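Glycosyl hydrolase (Streptomyces cattleya, PDB 7LR8) probably hydrolyses the beta-1,4 linkage of Man-GlcNAc, a disaccharide from the N-glycan core, as a family GH5 glycosidase. Local coordinates at residues 248-253 against 293-298. The protein carries 1 engineered substitution. Numbering follows the deposited sequence.
Sequences YLVELA and LDCPEV
V250 and C295 meet through carbon: CG1 of V250 lies 3.9 Å from CB of C295. The same methyl also reaches V298, 4.0 Å from its CG2, and the two valine side chains cross at about a right angle. It gets there because CG1 stands anti to the backbone N (chi1 165°), and the branched valine thereby touches both C295 and V298. The CA atoms of E251 and C295 are 7.3 Å apart. These contacts belong to the outer layer of a (beta/alpha)8 barrel, the GH5 fold: helix 240-253 packs on the loop from helix 281-293 and on the first residue of strand 298-304, the eighth of the barrel. The polar part is E251, long enough to bend at chi2 (-56°) and lay its carboxylate beside the short C295. OE2 of E251 comes within 3.2 Å of C295 CB. From C295 SG, OE2 of E251 is 3.5 Å away. CD of P296 lies 3.9 Å from OE2 of E251. None of these is a hydrogen bond; K254 NZ forms a salt bridge with OE2 and also hydrogen-bonds P296 O, and OE1 is hydrogen-bonded with T397 OG1. With an alanine here, K254 would probably lose its carboxylate mate and a gap open beside C295 SG.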
# COMPACT_ATOMS: atom_id res chain seq x y z
N TYR B 248 14.21 -6.66 -32.17
CA TYR B 248 15.36 -5.81 -31.86
C TYR B 248 15.84 -6.02 -30.43
O TYR B 248 17.05 -6.15 -30.18
CB TYR B 248 14.99 -4.35 -32.05
CG TYR B 248 16.02 -3.37 -31.55
CD1 TYR B 248 17.33 -3.40 -32.01
CD2 TYR B 248 15.67 -2.38 -30.65
CE1 TYR B 248 18.27 -2.49 -31.57
CE2 TYR B 248 16.61 -1.45 -30.21
CZ TYR B 248 17.90 -1.51 -30.67
OH TYR B 248 18.82 -0.59 -30.24
N LEU B 249 14.93 -5.99 -29.46
CA LEU B 249 15.36 -6.15 -28.07
C LEU B 249 16.00 -7.52 -27.88
O LEU B 249 16.98 -7.65 -27.13
CB LEU B 249 14.18 -5.96 -27.12
CG LEU B 249 13.72 -4.54 -26.81
CD1 LEU B 249 12.63 -4.60 -25.75
CD2 LEU B 249 14.89 -3.67 -26.35
N VAL B 250 15.47 -8.54 -28.55
CA VAL B 250 16.03 -9.89 -28.45
C VAL B 250 17.48 -9.88 -28.93
O VAL B 250 18.38 -10.37 -28.23
CB VAL B 250 15.17 -10.88 -29.26
CG1 VAL B 250 15.93 -12.21 -29.49
CG2 VAL B 250 13.84 -11.13 -28.56
N GLU B 251 17.73 -9.33 -30.12
CA GLU B 251 19.07 -9.37 -30.67
C GLU B 251 20.00 -8.39 -29.96
O GLU B 251 21.20 -8.63 -29.86
CB GLU B 251 19.04 -9.10 -32.18
CG GLU B 251 18.36 -10.20 -32.96
CD GLU B 251 18.99 -11.55 -32.71
OE1 GLU B 251 20.23 -11.64 -32.80
OE2 GLU B 251 18.24 -12.52 -32.42
N LEU B 252 19.45 -7.27 -29.47
CA LEU B 252 20.27 -6.32 -28.72
C LEU B 252 20.77 -6.94 -27.42
O LEU B 252 21.95 -6.80 -27.07
CB LEU B 252 19.46 -5.06 -28.42
CG LEU B 252 20.14 -3.97 -27.58
CD1 LEU B 252 21.34 -3.42 -28.33
CD2 LEU B 252 19.15 -2.85 -27.26
N ALA B 253 19.88 -7.64 -26.71
CA ALA B 253 20.23 -8.20 -25.41
C ALA B 253 21.38 -9.20 -25.52
O ALA B 253 22.16 -9.37 -24.58
CB ALA B 253 19.00 -8.86 -24.79
N LEU B 293 10.25 -14.76 -34.06
CA LEU B 293 10.58 -16.15 -34.33
C LEU B 293 11.61 -16.31 -35.45
O LEU B 293 12.08 -17.44 -35.67
CB LEU B 293 9.30 -16.93 -34.67
CG LEU B 293 8.28 -17.12 -33.53
CD1 LEU B 293 7.12 -17.99 -34.00
CD2 LEU B 293 8.92 -17.71 -32.29
N ASP B 294 11.97 -15.24 -36.14
CA ASP B 294 13.13 -15.24 -37.04
C ASP B 294 14.44 -14.97 -36.29
O ASP B 294 15.48 -14.79 -36.93
CB ASP B 294 12.92 -14.19 -38.14
CG ASP B 294 13.85 -14.39 -39.32
OD1 ASP B 294 14.03 -15.55 -39.77
OD2 ASP B 294 14.40 -13.37 -39.81
N CYS B 295 14.40 -14.93 -34.97
CA CYS B 295 15.58 -14.76 -34.12
C CYS B 295 15.89 -16.08 -33.44
O CYS B 295 14.98 -16.69 -32.87
CB CYS B 295 15.33 -13.70 -33.05
SG CYS B 295 15.06 -12.05 -33.69
N PRO B 296 17.13 -16.56 -33.49
CA PRO B 296 17.46 -17.82 -32.82
C PRO B 296 17.57 -17.63 -31.32
O PRO B 296 17.71 -16.51 -30.81
CB PRO B 296 18.81 -18.22 -33.42
CG PRO B 296 19.11 -17.22 -34.50
CD PRO B 296 18.30 -16.00 -34.19
N GLU B 297 17.52 -18.76 -30.60
CA GLU B 297 17.72 -18.79 -29.15
C GLU B 297 16.70 -17.93 -28.41
O GLU B 297 16.99 -17.35 -27.36
CB GLU B 297 19.14 -18.35 -28.76
CG GLU B 297 20.19 -19.45 -28.94
CD GLU B 297 20.70 -19.57 -30.37
OE1 GLU B 297 20.88 -18.53 -31.04
OE2 GLU B 297 20.94 -20.71 -30.82
N VAL B 298 15.49 -17.83 -28.94
CA VAL B 298 14.39 -17.20 -28.21
C VAL B 298 13.82 -18.26 -27.28
O VAL B 298 13.36 -19.31 -27.73
CB VAL B 298 13.31 -16.68 -29.17
CG1 VAL B 298 12.07 -16.28 -28.38
CG2 VAL B 298 13.83 -15.52 -30.03